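Local coordinates for N-acetyltransferase family protein (Bacillus anthracis, PDB 3LNB) that catalyses acetyl transfer from acetyl-coenzyme A to arylamines, inactivates sulfamethoxazole and binds coenzyme A, at residues L66-L71 / G155-L160; G259-S262 / N267-E270. The protein carries 1 engineered substitution. All coordinates share one frame; numbering follows the deposited sequence.

In the fold
Both interactions line the coenzyme A pocket, at different points along the cofactor. Interaction 1 is buried near the centre of the chain. It joins the short edge strand 68-69 to the loop after strand 148-152, mostly by apolar contact, and meets the pantetheine arm. Interaction 2 is partly buried and lies farther out; its centre lies about 16 Å from the centre of the chain. It is a beta hairpin held by backbone bonds, and its polar side chains meet the phosphates. Strands 68-69, 259-263 and 267-272 belong to one antiparallel sheet. The two interactions touch where Ser158 CB packs 3.8 Å from His260 CD2, and their centres lie 12 Å apart.

Interaction 1 (L66-L71 / G155-L160); sequences LPFENL and GFASHL. Engineered in segment 66-71: Phe68 (natural residue Tyr). With COA (coenzyme A), chain B.
The carbonyl oxygen O9P of coenzyme A takes two hydrogen bonds from Ser158, beside the contact of Ala157 with Phe68. Ser158 OG lies 2.7 Å from COA O9P. The backbone donor Ser158 N is 3.0 Å from the same O9P, with an N-H...O angle of 159°. The serine hydroxyl sits between its backbone N and carbonyl carbon (chi1 72°), which brings it to the same acceptor as its own N-H. It also lies over the centre of the His159 ring. Phe156 to His159 form a type II' beta turn, closed by His159 N to Phe156 O at 2.9 Å. This turn presents Ser158 N to the cofactor. The loop follows strand 148-152, and Gly155 N is bonded to Asp153, which probably belongs to the Cys-His-Asp triad of arylamine N-acetyltransferases. Ala157 holds the first corner of the turn, just before Ser158. Its CB makes a CH-pi contact with Phe68, 3.7 Å from the ring centroid and almost directly over the ring face. Phe68 is an engineered residue, tyrosine in the natural sequence. Its CG is anti to the backbone N (chi1 172°), and the ring reaches across to the loop. Phe68 CE1 comes within 3.3 Å of Gly155 O. The cofactor sulfur lies in the ring plane at its edge, with COA S1P 3.9 Å from Phe68 CZ.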
ATOM      1  N   LEU A  66      -3.073   2.599   8.818  1.00 13.61           N
ATOM      2  CA  LEU A  66      -2.333   1.366   8.556  1.00 14.24           C
ATOM      3  C   LEU A  66      -0.913   1.662   8.069  1.00 14.67           C
ATOM      4  O   LEU A  66      -0.710   2.047   6.918  1.00 15.08           O
ATOM      5  CB  LEU A  66      -3.076   0.521   7.518  1.00 14.91           C
ATOM      6  CG  LEU A  66      -4.447  -0.006   7.940  1.00 15.23           C
ATOM      7  CD1 LEU A  66      -5.052  -0.804   6.796  1.00 16.95           C
ATOM      8  CD2 LEU A  66      -4.307  -0.877   9.194  1.00 17.35           C
ATOM      9  N   PRO A  67       0.091   1.477   8.942  1.00 13.84           N
ATOM     10  CA  PRO A  67       1.482   1.740   8.561  1.00 13.68           C
ATOM     11  C   PRO A  67       1.988   0.794   7.479  1.00 14.00           C
ATOM     12  O   PRO A  67       1.601  -0.375   7.431  1.00 14.06           O
ATOM     13  CB  PRO A  67       2.252   1.539   9.865  1.00 13.46           C
ATOM     14  CG  PRO A  67       1.205   1.703  10.938  1.00 15.10           C
ATOM     15  CD  PRO A  67       0.015   1.017  10.336  1.00 13.24           C
ATOM     16  N   PHE A  68       2.840   1.317   6.606  1.00 13.07           N
ATOM     17  CA  PHE A  68       3.462   0.523   5.550  1.00 13.74           C
ATOM     18  C   PHE A  68       4.743   0.037   6.231  1.00 14.26           C
ATOM     19  O   PHE A  68       5.609   0.846   6.568  1.00 15.05           O
ATOM     20  CB  PHE A  68       3.803   1.416   4.347  1.00 13.69           C
ATOM     21  CG  PHE A  68       4.613   0.729   3.280  1.00 13.36           C
ATOM     22  CD1 PHE A  68       3.987   0.014   2.257  1.00 12.21           C
ATOM     23  CD2 PHE A  68       6.007   0.797   3.296  1.00 12.80           C
ATOM     24  CE1 PHE A  68       4.735  -0.619   1.268  1.00 12.65           C
ATOM     25  CE2 PHE A  68       6.766   0.164   2.310  1.00 13.73           C
ATOM     26  CZ  PHE A  68       6.128  -0.545   1.293  1.00 13.12           C
ATOM     27  N   GLU A  69       4.857  -1.268   6.462  1.00 14.47           N
ATOM     28  CA  GLU A  69       6.040  -1.797   7.132  1.00 13.48           C
ATOM     29  C   GLU A  69       6.408  -3.225   6.762  1.00 14.18           C
ATOM     30  O   GLU A  69       5.575  -3.993   6.274  1.00 13.43           O
ATOM     31  CB  GLU A  69       5.879  -1.677   8.656  1.00 13.62           C
ATOM     32  CG  GLU A  69       4.548  -2.193   9.220  1.00 14.10           C
ATOM     33  CD  GLU A  69       4.661  -3.555   9.905  1.00 16.13           C
ATOM     34  OE1 GLU A  69       3.717  -3.928  10.642  1.00 16.28           O
ATOM     35  OE2 GLU A  69       5.681  -4.256   9.703  1.00 15.32           O
ATOM     36  N   ASN A  70       7.667  -3.568   7.025  1.00 13.30           N
ATOM     37  CA  ASN A  70       8.237  -4.878   6.722  1.00 11.86           C
ATOM     38  C   ASN A  70       8.861  -5.503   7.971  1.00 11.94           C
ATOM     39  O   ASN A  70       9.777  -6.325   7.861  1.00 11.65           O
ATOM     40  CB  ASN A  70       9.343  -4.707   5.688  1.00 10.37           C
ATOM     41  CG  ASN A  70      10.559  -4.005   6.265  1.00 11.91           C
ATOM     42  OD1 ASN A  70      10.448  -3.257   7.241  1.00 12.01           O
ATOM     43  ND2 ASN A  70      11.723  -4.235   5.667  1.00 10.44           N
ATOM     44  N   LEU A  71       8.371  -5.118   9.144  1.00 11.66           N
ATOM     45  CA  LEU A  71       8.922  -5.615  10.402  1.00 13.24           C
ATOM     46  C   LEU A  71       8.908  -7.136  10.598  1.00 13.61           C
ATOM     47  O   LEU A  71       9.773  -7.668  11.293  1.00 12.62           O
ATOM     48  CB  LEU A  71       8.234  -4.928  11.587  1.00 14.50           C
ATOM     49  CG  LEU A  71       8.208  -3.394  11.529  1.00 15.94           C
ATOM     50  CD1 LEU A  71       7.618  -2.864  12.825  1.00 17.93           C
ATOM     51  CD2 LEU A  71       9.617  -2.829  11.325  1.00 16.81           C
ATOM     52  N   GLY A 155      -1.179   0.380  -1.152  1.00 13.83           N
ATOM     53  CA  GLY A 155       0.108  -0.168  -0.759  1.00 14.07           C
ATOM     54  C   GLY A 155       1.360   0.510  -1.293  1.00 15.03           C
ATOM     55  O   GLY A 155       2.464   0.014  -1.073  1.00 16.54           O
ATOM     56  N   PHE A 156       1.209   1.644  -1.968  1.00 15.97           N
ATOM     57  CA  PHE A 156       2.362   2.342  -2.537  1.00 16.72           C
ATOM     58  C   PHE A 156       3.092   3.270  -1.551  1.00 17.50           C
ATOM     59  O   PHE A 156       3.650   4.291  -1.948  1.00 16.58           O
ATOM     60  CB  PHE A 156       1.928   3.126  -3.785  1.00 15.51           C
ATOM     61  CG  PHE A 156       3.036   3.352  -4.789  1.00 16.28           C
ATOM     62  CD1 PHE A 156       2.817   4.151  -5.911  1.00 14.73           C
ATOM     63  CD2 PHE A 156       4.296   2.772  -4.616  1.00 16.98           C
ATOM     64  CE1 PHE A 156       3.840   4.371  -6.850  1.00 15.57           C
ATOM     65  CE2 PHE A 156       5.324   2.987  -5.550  1.00 17.31           C
ATOM     66  CZ  PHE A 156       5.091   3.790  -6.669  1.00 14.87           C
ATOM     67  N   ALA A 157       3.074   2.901  -0.272  1.00 19.14           N
ATOM     68  CA  ALA A 157       3.741   3.643   0.805  1.00 19.30           C
ATOM     69  C   ALA A 157       3.422   5.133   0.901  1.00 19.22           C
ATOM     70  O   ALA A 157       2.358   5.512   1.386  1.00 20.15           O
ATOM     71  CB  ALA A 157       5.255   3.440   0.711  1.00 19.02           C
ATOM     72  N   SER A 158       4.343   5.983   0.465  1.00 18.13           N
ATOM     73  CA  SER A 158       4.112   7.421   0.536  1.00 18.47           C
ATOM     74  C   SER A 158       3.444   7.955  -0.723  1.00 18.80           C
ATOM     75  O   SER A 158       2.950   9.083  -0.732  1.00 20.78           O
ATOM     76  CB  SER A 158       5.429   8.176   0.772  1.00 17.85           C
ATOM     77  OG  SER A 158       6.242   8.175  -0.387  1.00 16.59           O
ATOM     78  N   HIS A 159       3.421   7.140  -1.776  1.00 16.67           N
ATOM     79  CA  HIS A 159       2.818   7.522  -3.052  1.00 15.51           C
ATOM     80  C   HIS A 159       1.386   6.995  -3.157  1.00 15.37           C
ATOM     81  O   HIS A 159       1.042   6.288  -4.100  1.00 14.31           O
ATOM     82  CB  HIS A 159       3.663   6.964  -4.201  1.00 13.88           C
ATOM     83  CG  HIS A 159       5.120   7.277  -4.078  1.00 14.89           C
ATOM     84  ND1 HIS A 159       5.606   8.567  -4.096  1.00 14.05           N
ATOM     85  CD2 HIS A 159       6.194   6.473  -3.891  1.00 14.67           C
ATOM     86  CE1 HIS A 159       6.915   8.545  -3.924  1.00 16.62           C
ATOM     87  NE2 HIS A 159       7.297   7.285  -3.796  1.00 15.78           N
ATOM     88  N   LEU A 160       0.558   7.347  -2.180  1.00 14.92           N
ATOM     89  CA  LEU A 160      -0.829   6.900  -2.146  1.00 15.96           C
ATOM     90  C   LEU A 160      -1.766   7.855  -2.887  1.00 15.61           C
ATOM     91  O   LEU A 160      -1.819   9.045  -2.581  1.00 14.69           O
ATOM     92  CB  LEU A 160      -1.280   6.758  -0.691  1.00 15.28           C
ATOM     93  CG  LEU A 160      -0.511   5.740   0.152  1.00 17.33           C
ATOM     94  CD1 LEU A 160      -0.959   5.843   1.605  1.00 16.62           C
ATOM     95  CD2 LEU A 160      -0.751   4.334  -0.396  1.00 16.93           C
TER
HETATM   96  N1A COA B1001      12.621  -0.664   1.681  1.00 29.98           N
HETATM   97  C2A COA B1001      13.297  -0.372   2.778  1.00 28.48           C
HETATM   98  N3A COA B1001      13.717   0.857   3.028  1.00 26.76           N
HETATM   99  C4A COA B1001      13.463   1.850   2.166  1.00 24.86           C
HETATM  100  C5A COA B1001      12.760   1.580   1.000  1.00 25.43           C
HETATM  101  C6A COA B1001      12.332   0.278   0.772  1.00 27.48           C
HETATM  102  N6A COA B1001      11.638  -0.025  -0.322  1.00 26.28           N
HETATM  103  N7A COA B1001      12.633   2.724   0.336  1.00 23.76           N
HETATM  104  C8A COA B1001      13.228   3.676   1.051  1.00 23.07           C
HETATM  105  N9A COA B1001      13.731   3.152   2.168  1.00 24.23           N
HETATM  106  C1B COA B1001      14.368   3.913   3.268  1.00 23.78           C
HETATM  107  C2B COA B1001      15.594   4.711   2.826  1.00 24.24           C
HETATM  108  O2B COA B1001      16.737   3.854   2.759  1.00 23.28           O
HETATM  109  C3B COA B1001      15.722   5.689   3.993  1.00 22.60           C
HETATM  110  O3B COA B1001      16.548   5.141   5.025  1.00 20.24           O
HETATM  111  P3B COA B1001      17.457   6.137   5.903  1.00 18.72           P
HETATM  112  O7A COA B1001      16.713   7.337   6.345  1.00 18.05           O
HETATM  113  O8A COA B1001      18.020   5.270   7.137  1.00 18.10           O
HETATM  114  O9A COA B1001      18.715   6.501   4.968  1.00 17.44           O
HETATM  115  C4B COA B1001      14.282   5.845   4.489  1.00 22.65           C
HETATM  116  O4B COA B1001      13.479   4.956   3.694  1.00 24.59           O
HETATM  117  C5B COA B1001      13.774   7.271   4.284  1.00 20.99           C
HETATM  118  O5B COA B1001      13.773   7.591   2.891  1.00 21.68           O
HETATM  119  P1A COA B1001      13.489   9.104   2.426  1.00 18.63           P
HETATM  120  O1A COA B1001      13.340   9.056   0.825  1.00 21.67           O
HETATM  121  O2A COA B1001      14.564  10.021   2.865  1.00 16.76           O
HETATM  122  O3A COA B1001      12.064   9.504   3.060  1.00 20.32           O
HETATM  123  P2A COA B1001      10.642   9.069   2.443  1.00 18.69           P
HETATM  124  O4A COA B1001      10.222  10.260   1.446  1.00 18.19           O
HETATM  125  O5A COA B1001       9.648   8.875   3.523  1.00 20.05           O
HETATM  126  O6A COA B1001      10.861   7.763   1.527  1.00 18.69           O
HETATM  127  CBP COA B1001       9.393   5.790   1.466  1.00 16.17           C
HETATM  128  CCP COA B1001      10.654   6.443   2.040  1.00 16.90           C
HETATM  129  CDP COA B1001       8.153   6.510   2.001  1.00 15.04           C
HETATM  130  CEP COA B1001       9.353   4.322   1.893  1.00 14.64           C
HETATM  131  CAP COA B1001       9.425   5.866  -0.063  1.00 15.13           C
HETATM  132  OAP COA B1001      10.616   5.239  -0.544  1.00 17.17           O
HETATM  133  C9P COA B1001       8.219   5.158  -0.684  1.00 17.32           C
HETATM  134  O9P COA B1001       7.092   5.649  -0.622  1.00 17.15           O
HETATM  135  N8P COA B1001       8.505   4.006  -1.287  1.00 15.70           N
HETATM  136  C7P COA B1001       7.495   3.180  -1.965  1.00 17.18           C
HETATM  137  C6P COA B1001       7.719   1.699  -1.647  1.00 17.76           C
HETATM  138  C5P COA B1001       6.969   0.802  -2.636  1.00 17.25           C
HETATM  139  O5P COA B1001       7.371   0.672  -3.790  1.00 16.67           O
HETATM  140  N4P COA B1001       5.894   0.180  -2.157  1.00 15.86           N
HETATM  141  C3P COA B1001       5.078  -0.706  -3.000  1.00 16.63           C
HETATM  142  C2P COA B1001       5.730  -2.082  -3.145  1.00 15.93           C
HETATM  143  S1P COA B1001       5.719  -3.079  -1.610  1.00 20.15           S

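Interaction 2 (G259-S262 / N267-E270); sequences GHIS and NYTE. With COA (coenzyme A), chain B.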
ATOM      1  N   GLY A 259       1.825  15.628   5.849  1.00 19.33           N
ATOM      2  CA  GLY A 259       2.807  14.956   5.007  1.00 17.36           C
ATOM      3  C   GLY A 259       2.830  13.466   5.292  1.00 15.92           C
ATOM      4  O   GLY A 259       1.798  12.798   5.208  1.00 14.06           O
ATOM      5  N   HIS A 260       4.014  12.948   5.609  1.00 14.80           N
ATOM      6  CA  HIS A 260       4.188  11.541   5.955  1.00 14.96           C
ATOM      7  C   HIS A 260       5.464  11.370   6.776  1.00 14.56           C
ATOM      8  O   HIS A 260       6.314  12.259   6.813  1.00 13.94           O
ATOM      9  CB  HIS A 260       4.240  10.641   4.710  1.00 15.82           C
ATOM     10  CG  HIS A 260       5.447  10.848   3.846  1.00 15.38           C
ATOM     11  ND1 HIS A 260       5.543  11.878   2.936  1.00 14.25           N
ATOM     12  CD2 HIS A 260       6.601  10.145   3.743  1.00 16.25           C
ATOM     13  CE1 HIS A 260       6.702  11.799   2.305  1.00 15.21           C
ATOM     14  NE2 HIS A 260       7.363  10.756   2.775  1.00 16.19           N
ATOM     15  N   ILE A 261       5.579  10.233   7.449  1.00 12.87           N
ATOM     16  CA  ILE A 261       6.742   9.957   8.279  1.00 13.55           C
ATOM     17  C   ILE A 261       7.296   8.576   7.982  1.00 14.20           C
ATOM     18  O   ILE A 261       6.543   7.640   7.687  1.00 13.87           O
ATOM     19  CB  ILE A 261       6.390  10.053   9.787  1.00 12.20           C
ATOM     20  CG1 ILE A 261       5.118   9.253  10.079  1.00 10.35           C
ATOM     21  CG2 ILE A 261       6.188  11.514  10.186  1.00 11.81           C
ATOM     22  CD1 ILE A 261       4.802   9.120  11.566  1.00 12.49           C
ATOM     23  N   SER A 262       8.617   8.466   8.053  1.00 14.41           N
ATOM     24  CA  SER A 262       9.314   7.219   7.791  1.00 14.67           C
ATOM     25  C   SER A 262      10.364   6.934   8.862  1.00 14.97           C
ATOM     26  O   SER A 262      11.100   7.825   9.304  1.00 15.60           O
ATOM     27  CB  SER A 262       9.970   7.265   6.410  1.00 15.98           C
ATOM     28  OG  SER A 262       8.985   7.299   5.392  1.00 16.01           O
ATOM     29  N   ASN A 267      17.466   5.995  10.955  1.00 17.07           N
ATOM     30  CA  ASN A 267      16.937   7.355  10.906  1.00 17.46           C
ATOM     31  C   ASN A 267      15.430   7.504  10.932  1.00 16.59           C
ATOM     32  O   ASN A 267      14.692   6.614  10.508  1.00 15.86           O
ATOM     33  CB  ASN A 267      17.430   8.046   9.637  1.00 16.22           C
ATOM     34  CG  ASN A 267      18.929   8.114   9.561  1.00 16.95           C
ATOM     35  OD1 ASN A 267      19.558   8.941  10.227  1.00 15.62           O
ATOM     36  ND2 ASN A 267      19.521   7.233   8.753  1.00 16.05           N
ATOM     37  N   TYR A 268      14.995   8.665  11.415  1.00 16.15           N
ATOM     38  CA  TYR A 268      13.584   9.024  11.464  1.00 14.73           C
ATOM     39  C   TYR A 268      13.442  10.204  10.504  1.00 13.68           C
ATOM     40  O   TYR A 268      14.049  11.258  10.712  1.00 12.82           O
ATOM     41  CB  TYR A 268      13.175   9.447  12.874  1.00 15.15           C
ATOM     42  CG  TYR A 268      11.700   9.768  13.006  1.00 17.33           C
ATOM     43  CD1 TYR A 268      10.729   8.885  12.523  1.00 17.66           C
ATOM     44  CD2 TYR A 268      11.272  10.927  13.657  1.00 18.40           C
ATOM     45  CE1 TYR A 268       9.368   9.146  12.692  1.00 19.78           C
ATOM     46  CE2 TYR A 268       9.913  11.195  13.832  1.00 18.79           C
ATOM     47  CZ  TYR A 268       8.969  10.298  13.348  1.00 19.67           C
ATOM     48  OH  TYR A 268       7.626  10.536  13.536  1.00 21.36           O
ATOM     49  N   THR A 269      12.656  10.017   9.447  1.00 11.96           N
ATOM     50  CA  THR A 269      12.463  11.057   8.445  1.00 11.90           C
ATOM     51  C   THR A 269      11.046  11.607   8.467  1.00 12.80           C
ATOM     52  O   THR A 269      10.065  10.869   8.301  1.00 13.25           O
ATOM     53  CB  THR A 269      12.790  10.529   7.027  1.00 10.87           C
ATOM     54  OG1 THR A 269      14.132  10.030   7.008  1.00 13.18           O
ATOM     55  CG2 THR A 269      12.667  11.643   5.988  1.00 12.27           C
ATOM     56  N   GLU A 270      10.952  12.915   8.660  1.00 10.79           N
ATOM     57  CA  GLU A 270       9.670  13.588   8.733  1.00 13.06           C
ATOM     58  C   GLU A 270       9.448  14.596   7.607  1.00 13.41           C
ATOM     59  O   GLU A 270      10.254  15.499   7.392  1.00 12.07           O
ATOM     60  CB  GLU A 270       9.544  14.305  10.084  1.00 14.01           C
ATOM     61  CG  GLU A 270       9.591  13.374  11.284  1.00 17.53           C
ATOM     62  CD  GLU A 270       9.685  14.122  12.595  1.00 19.07           C
ATOM     63  OE1 GLU A 270      10.807  14.563  12.953  1.00 20.19           O
ATOM     64  OE2 GLU A 270       8.637  14.277  13.259  1.00 18.40           O
TER
HETATM   65  N1A COA B1001      12.621  -0.664   1.681  1.00 29.98           N
HETATM   66  C2A COA B1001      13.297  -0.372   2.778  1.00 28.48           C
HETATM   67  N3A COA B1001      13.717   0.857   3.028  1.00 26.76           N
HETATM   68  C4A COA B1001      13.463   1.850   2.166  1.00 24.86           C
HETATM   69  C5A COA B1001      12.760   1.580   1.000  1.00 25.43           C
HETATM   70  C6A COA B1001      12.332   0.278   0.772  1.00 27.48           C
HETATM   71  N6A COA B1001      11.638  -0.025  -0.322  1.00 26.28           N
HETATM   72  N7A COA B1001      12.633   2.724   0.336  1.00 23.76           N
HETATM   73  C8A COA B1001      13.228   3.676   1.051  1.00 23.07           C
HETATM   74  N9A COA B1001      13.731   3.152   2.168  1.00 24.23           N
HETATM   75  C1B COA B1001      14.368   3.913   3.268  1.00 23.78           C
HETATM   76  C2B COA B1001      15.594   4.711   2.826  1.00 24.24           C
HETATM   77  O2B COA B1001      16.737   3.854   2.759  1.00 23.28           O
HETATM   78  C3B COA B1001      15.722   5.689   3.993  1.00 22.60           C
HETATM   79  O3B COA B1001      16.548   5.141   5.025  1.00 20.24           O
HETATM   80  P3B COA B1001      17.457   6.137   5.903  1.00 18.72           P
HETATM   81  O7A COA B1001      16.713   7.337   6.345  1.00 18.05           O
HETATM   82  O8A COA B1001      18.020   5.270   7.137  1.00 18.10           O
HETATM   83  O9A COA B1001      18.715   6.501   4.968  1.00 17.44           O
HETATM   84  C4B COA B1001      14.282   5.845   4.489  1.00 22.65           C
HETATM   85  O4B COA B1001      13.479   4.956   3.694  1.00 24.59           O
HETATM   86  C5B COA B1001      13.774   7.271   4.284  1.00 20.99           C
HETATM   87  O5B COA B1001      13.773   7.591   2.891  1.00 21.68           O
HETATM   88  P1A COA B1001      13.489   9.104   2.426  1.00 18.63           P
HETATM   89  O1A COA B1001      13.340   9.056   0.825  1.00 21.67           O
HETATM   90  O2A COA B1001      14.564  10.021   2.865  1.00 16.76           O
HETATM   91  O3A COA B1001      12.064   9.504   3.060  1.00 20.32           O
HETATM   92  P2A COA B1001      10.642   9.069   2.443  1.00 18.69           P
HETATM   93  O4A COA B1001      10.222  10.260   1.446  1.00 18.19           O
HETATM   94  O5A COA B1001       9.648   8.875   3.523  1.00 20.05           O
HETATM   95  O6A COA B1001      10.861   7.763   1.527  1.00 18.69           O
HETATM   96  CBP COA B1001       9.393   5.790   1.466  1.00 16.17           C
HETATM   97  CCP COA B1001      10.654   6.443   2.040  1.00 16.90           C
HETATM   98  CDP COA B1001       8.153   6.510   2.001  1.00 15.04           C
HETATM   99  CEP COA B1001       9.353   4.322   1.893  1.00 14.64           C
HETATM  100  CAP COA B1001       9.425   5.866  -0.063  1.00 15.13           C
HETATM  101  OAP COA B1001      10.616   5.239  -0.544  1.00 17.17           O
HETATM  102  C9P COA B1001       8.219   5.158  -0.684  1.00 17.32           C
HETATM  103  O9P COA B1001       7.092   5.649  -0.622  1.00 17.15           O
HETATM  104  N8P COA B1001       8.505   4.006  -1.287  1.00 15.70           N
HETATM  105  C7P COA B1001       7.495   3.180  -1.965  1.00 17.18           C
HETATM  106  C6P COA B1001       7.719   1.699  -1.647  1.00 17.76           C
HETATM  107  C5P COA B1001       6.969   0.802  -2.636  1.00 17.25           C
HETATM  108  O5P COA B1001       7.371   0.672  -3.790  1.00 16.67           O
HETATM  109  N4P COA B1001       5.894   0.180  -2.157  1.00 15.86           N
HETATM  110  C3P COA B1001       5.078  -0.706  -3.000  1.00 16.63           C
HETATM  111  C2P COA B1001       5.730  -2.082  -3.145  1.00 15.93           C
HETATM  112  S1P COA B1001       5.719  -3.079  -1.610  1.00 20.15           S
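Ser262 and Thr269 form an antiparallel hydrogen-bonded pair, and both side chains face coenzyme A. Ser262 OG donates to phosphate oxygen O5A of coenzyme A; the hydroxyl lies 2.5 Å from O5A, so short that the length is doubtful. His260 is on the same side of the sheet. Its ring meets this phosphate edge-on, and His260 NE2 donates to COA O4A at 3.2 Å in a nearly straight bond (165°). A second bond from NE2 to O5A is weak. At the other end, Asn267 ND2 reaches COA O8A on the 3'-phosphate at 3.0 Å. Two backbone bonds pair Ser262 with Thr269 and so set the serine hydroxyl: Ser262 N binds Thr269 O at 2.8 Å, and Thr269 N binds Ser262 O at 2.7 Å. His260 pairs through its backbone with Thr271, and Asn267 N bonds Thr264 OG1. On the reverse side, Ile261 CD1 packs 3.7 Å from Tyr268 OH, which bonds Ser293 of helix 283-294. Ile261 CG2 also lies against Glu270 CG. Thr269 OG1 pairs with Lys278, which also bonds the cofactor. The cofactor face of the hairpin thus offers N-H and O-H donors, and Lys278 probably adds positive charge, a chemistry suited to holding anionic phosphates.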